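Local coordinates for uncharacterized protein (Enterococcus faecalis, PDB 3D3Y) that is of unknown function but carries an inactive-type peptidase M16 domain and is predicted to bind a metal ion, at residues Q159-I171 with Y235-T247. Numbering follows the deposited sequence.
Sequences QSVYFNQSEDQKI and YNQPIRNVIEERT
At the carboxyl end of helix 150-162, beside the type I turn from Phe163 to Ser166, the loop leading into edge strand 244-251 folds over the helix terminus. Gln237 carries the join: its NE2 donates to Tyr162 O at 3.1 Å, nearly straight (170°) and from above the carbonyl plane. The same nitrogen lies over one face of the Tyr162 ring, the amide plane tilted 25° from it, and Arg240 NH1 sits over that face too, in an off-centre cation-pi contact. At the other end of the amide, Tyr235 OH donates to Gln237 OE1 (2.7 Å) in the carbonyl plane. Tyr235 has Gln169 CG over one ring face, 3.7 Å from the ring centroid, while its CE2 meets the edge of Phe163 at CD1 (3.4 Å). Chi1 (-72°) sets Gln169 CG anti to the carbonyl carbon and over the ring, and the bend at chi2 brings NE2, bonded to Gly83 O, to Tyr235 CB (3.5 Å). Val161 CG2 packs on Arg246 CG (3.5 Å), and Arg246 NH1 makes a salt bridge to Glu244 OE2. Bonds at both ends fix the flip of the Gln237 amide, and Arg240 beside Tyr162 O probably adds electrostatic stabilisation there.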
# COMPACT_ATOMS: atom_id res chain seq x y z
N GLN A 159 7.88 11.54 -6.06
CA GLN A 159 8.07 10.16 -6.50
C GLN A 159 8.34 10.01 -8.01
O GLN A 159 9.21 9.21 -8.42
CB GLN A 159 6.92 9.29 -6.00
CG GLN A 159 7.03 9.05 -4.49
CD GLN A 159 5.99 8.08 -3.92
OE1 GLN A 159 5.63 7.09 -4.55
NE2 GLN A 159 5.55 8.35 -2.70
N SER A 160 7.64 10.81 -8.83
CA SER A 160 7.88 10.79 -10.29
C SER A 160 9.31 11.17 -10.64
O SER A 160 9.87 10.62 -11.58
CB SER A 160 6.96 11.74 -11.06
OG SER A 160 5.65 11.22 -11.10
N VAL A 161 9.88 12.11 -9.89
CA VAL A 161 11.25 12.56 -10.11
C VAL A 161 12.19 11.47 -9.61
O VAL A 161 13.06 11.01 -10.37
CB VAL A 161 11.57 13.90 -9.41
CG1 VAL A 161 13.03 14.31 -9.68
CG2 VAL A 161 10.63 14.97 -9.92
N TYR A 162 12.00 11.05 -8.36
CA TYR A 162 12.89 10.01 -7.78
C TYR A 162 12.95 8.76 -8.67
O TYR A 162 14.03 8.24 -8.95
CB TYR A 162 12.50 9.65 -6.32
CG TYR A 162 13.43 8.59 -5.72
CD1 TYR A 162 14.64 8.95 -5.15
CD2 TYR A 162 13.12 7.22 -5.81
CE1 TYR A 162 15.51 7.98 -4.62
CE2 TYR A 162 14.00 6.24 -5.30
CZ TYR A 162 15.18 6.63 -4.70
OH TYR A 162 16.06 5.69 -4.19
N PHE A 163 11.78 8.30 -9.11
CA PHE A 163 11.65 7.07 -9.94
C PHE A 163 11.61 7.32 -11.44
O PHE A 163 11.03 6.55 -12.21
CB PHE A 163 10.39 6.32 -9.53
CG PHE A 163 10.43 5.79 -8.11
CD1 PHE A 163 11.25 4.70 -7.79
CD2 PHE A 163 9.62 6.36 -7.12
CE1 PHE A 163 11.29 4.19 -6.49
CE2 PHE A 163 9.64 5.86 -5.80
CZ PHE A 163 10.48 4.77 -5.49
N ASN A 164 12.21 8.41 -11.86
CA ASN A 164 12.07 8.87 -13.23
C ASN A 164 12.68 7.87 -14.20
O ASN A 164 12.30 7.84 -15.36
CB ASN A 164 12.74 10.23 -13.37
CG ASN A 164 12.25 11.00 -14.58
OD1 ASN A 164 11.20 10.68 -15.15
ND2 ASN A 164 13.00 12.04 -14.96
N GLN A 165 13.60 7.04 -13.72
CA GLN A 165 14.21 6.05 -14.62
C GLN A 165 13.25 4.86 -14.89
O GLN A 165 13.49 4.06 -15.80
CB GLN A 165 15.60 5.61 -14.15
CG GLN A 165 15.68 5.06 -12.73
CD GLN A 165 17.11 4.70 -12.34
OE1 GLN A 165 17.78 5.41 -11.54
NE2 GLN A 165 17.61 3.58 -12.90
N SER A 166 12.14 4.79 -14.15
CA SER A 166 11.21 3.69 -14.29
C SER A 166 9.81 4.16 -14.68
O SER A 166 9.11 4.80 -13.86
CB SER A 166 11.14 2.88 -12.99
OG SER A 166 9.98 2.05 -13.00
N GLU A 167 9.38 3.80 -15.89
CA GLU A 167 8.02 4.16 -16.31
C GLU A 167 6.91 3.56 -15.41
O GLU A 167 5.81 4.11 -15.32
CB GLU A 167 7.80 3.85 -17.80
CG GLU A 167 7.70 5.15 -18.71
CD GLU A 167 8.59 6.35 -18.26
OE1 GLU A 167 8.05 7.49 -18.17
OE2 GLU A 167 9.81 6.17 -17.99
N ASP A 168 7.22 2.47 -14.71
CA ASP A 168 6.23 1.83 -13.83
C ASP A 168 6.17 2.46 -12.45
O ASP A 168 5.08 2.69 -11.92
CB ASP A 168 6.54 0.34 -13.70
CG ASP A 168 6.63 -0.36 -15.03
OD1 ASP A 168 5.77 -0.13 -15.89
OD2 ASP A 168 7.58 -1.14 -15.23
N GLN A 169 7.32 2.73 -11.86
CA GLN A 169 7.36 3.17 -10.46
C GLN A 169 6.97 4.63 -10.28
O GLN A 169 6.65 5.05 -9.17
CB GLN A 169 8.73 2.94 -9.85
CG GLN A 169 9.04 1.49 -9.59
CD GLN A 169 8.30 0.91 -8.37
OE1 GLN A 169 7.68 1.64 -7.60
NE2 GLN A 169 8.35 -0.38 -8.23
N LYS A 170 7.01 5.41 -11.37
CA LYS A 170 6.57 6.81 -11.33
C LYS A 170 5.04 6.98 -11.26
O LYS A 170 4.53 8.08 -11.03
CB LYS A 170 7.20 7.61 -12.47
CG LYS A 170 6.88 7.11 -13.85
CD LYS A 170 7.25 8.15 -14.92
CE LYS A 170 8.73 8.18 -15.19
NZ LYS A 170 9.05 9.19 -16.25
N ILE A 171 4.31 5.87 -11.37
CA ILE A 171 2.85 5.84 -11.32
C ILE A 171 2.35 5.41 -9.93
O ILE A 171 2.79 4.35 -9.42
CB ILE A 171 2.31 4.83 -12.37
CG1 ILE A 171 2.99 5.02 -13.73
CG2 ILE A 171 0.76 4.86 -12.49
CD1 ILE A 171 2.71 6.36 -14.44
N TYR A 235 11.93 -3.17 -5.20
CA TYR A 235 12.43 -2.36 -6.32
C TYR A 235 13.71 -1.65 -5.87
O TYR A 235 13.78 -1.12 -4.76
CB TYR A 235 11.40 -1.32 -6.78
CG TYR A 235 11.97 -0.30 -7.78
CD1 TYR A 235 11.92 -0.54 -9.17
CD2 TYR A 235 12.57 0.88 -7.33
CE1 TYR A 235 12.44 0.39 -10.08
CE2 TYR A 235 13.09 1.82 -8.24
CZ TYR A 235 13.02 1.57 -9.60
OH TYR A 235 13.54 2.52 -10.46
N ASN A 236 14.69 -1.66 -6.77
CA ASN A 236 15.96 -0.98 -6.57
C ASN A 236 16.37 -0.22 -7.85
O ASN A 236 15.95 -0.57 -8.97
CB ASN A 236 17.03 -2.03 -6.19
CG ASN A 236 18.40 -1.43 -5.99
OD1 ASN A 236 18.61 -0.63 -5.06
ND2 ASN A 236 19.35 -1.78 -6.88
N GLN A 237 17.18 0.81 -7.69
CA GLN A 237 17.70 1.55 -8.85
C GLN A 237 19.05 2.12 -8.47
O GLN A 237 19.32 2.29 -7.28
CB GLN A 237 16.75 2.69 -9.22
CG GLN A 237 16.43 3.63 -8.07
CD GLN A 237 15.58 4.81 -8.52
OE1 GLN A 237 14.74 4.68 -9.42
NE2 GLN A 237 15.79 5.96 -7.89
N PRO A 238 19.90 2.40 -9.47
CA PRO A 238 21.19 2.99 -9.13
C PRO A 238 21.08 4.37 -8.48
O PRO A 238 20.14 5.14 -8.80
CB PRO A 238 21.90 3.11 -10.49
CG PRO A 238 21.16 2.20 -11.39
CD PRO A 238 19.76 2.20 -10.93
N ILE A 239 22.01 4.64 -7.57
CA ILE A 239 22.28 5.99 -7.07
C ILE A 239 22.85 6.84 -8.22
O ILE A 239 23.78 6.40 -8.91
CB ILE A 239 23.26 5.95 -5.89
CG1 ILE A 239 22.59 5.30 -4.67
CG2 ILE A 239 23.70 7.34 -5.50
CD1 ILE A 239 23.46 4.29 -3.99
N ARG A 240 22.27 8.02 -8.42
CA ARG A 240 22.76 9.02 -9.36
C ARG A 240 23.74 9.93 -8.62
O ARG A 240 23.53 10.28 -7.45
CB ARG A 240 21.60 9.90 -9.88
CG ARG A 240 20.48 9.21 -10.71
CD ARG A 240 19.09 9.87 -10.40
NE ARG A 240 18.32 9.14 -9.39
CZ ARG A 240 17.18 9.55 -8.81
NH1 ARG A 240 16.60 8.77 -7.90
NH2 ARG A 240 16.62 10.73 -9.10
N ASN A 241 24.80 10.36 -9.30
CA ASN A 241 25.75 11.26 -8.65
C ASN A 241 25.29 12.71 -8.57
O ASN A 241 25.77 13.48 -7.72
CB ASN A 241 27.17 11.10 -9.20
CG ASN A 241 27.89 9.90 -8.58
OD1 ASN A 241 28.04 9.82 -7.34
ND2 ASN A 241 28.31 8.95 -9.41
N VAL A 242 24.32 13.08 -9.40
CA VAL A 242 23.79 14.43 -9.36
C VAL A 242 22.36 14.38 -8.81
O VAL A 242 21.58 13.51 -9.20
CB VAL A 242 23.85 15.08 -10.77
CG1 VAL A 242 23.15 16.43 -10.80
CG2 VAL A 242 25.30 15.23 -11.25
N ILE A 243 22.02 15.29 -7.90
CA ILE A 243 20.64 15.43 -7.43
C ILE A 243 19.74 16.09 -8.49
O ILE A 243 20.10 17.14 -9.02
CB ILE A 243 20.59 16.25 -6.14
CG1 ILE A 243 21.28 15.45 -5.02
CG2 ILE A 243 19.15 16.63 -5.74
CD1 ILE A 243 21.92 16.28 -3.95
N GLU A 244 18.60 15.48 -8.82
CA GLU A 244 17.61 16.12 -9.71
C GLU A 244 16.65 17.00 -8.92
O GLU A 244 16.02 16.55 -7.97
CB GLU A 244 16.83 15.09 -10.53
CG GLU A 244 17.69 14.36 -11.58
CD GLU A 244 18.22 15.28 -12.70
OE1 GLU A 244 19.40 15.07 -13.08
OE2 GLU A 244 17.49 16.18 -13.20
N GLU A 245 16.53 18.26 -9.33
CA GLU A 245 15.63 19.22 -8.69
C GLU A 245 14.60 19.66 -9.73
O GLU A 245 14.97 20.05 -10.86
CB GLU A 245 16.41 20.43 -8.19
CG GLU A 245 17.71 20.06 -7.49
CD GLU A 245 18.41 21.23 -6.79
OE1 GLU A 245 17.76 22.26 -6.50
OE2 GLU A 245 19.63 21.10 -6.50
N ARG A 246 13.32 19.50 -9.40
CA ARG A 246 12.25 19.96 -10.28
C ARG A 246 11.38 20.95 -9.53
O ARG A 246 11.18 20.82 -8.31
CB ARG A 246 11.41 18.80 -10.82
CG ARG A 246 12.22 17.69 -11.54
CD ARG A 246 12.46 18.01 -13.01
NE ARG A 246 12.94 16.85 -13.76
CZ ARG A 246 14.21 16.47 -13.80
NH1 ARG A 246 15.14 17.18 -13.14
NH2 ARG A 246 14.57 15.40 -14.51
N THR A 247 10.86 21.94 -10.25
CA THR A 247 9.94 22.93 -9.67
C THR A 247 8.70 23.08 -10.53
O THR A 247 8.78 23.04 -11.77
CB THR A 247 10.58 24.31 -9.56
OG1 THR A 247 11.85 24.20 -8.90
CG2 THR A 247 9.68 25.28 -8.78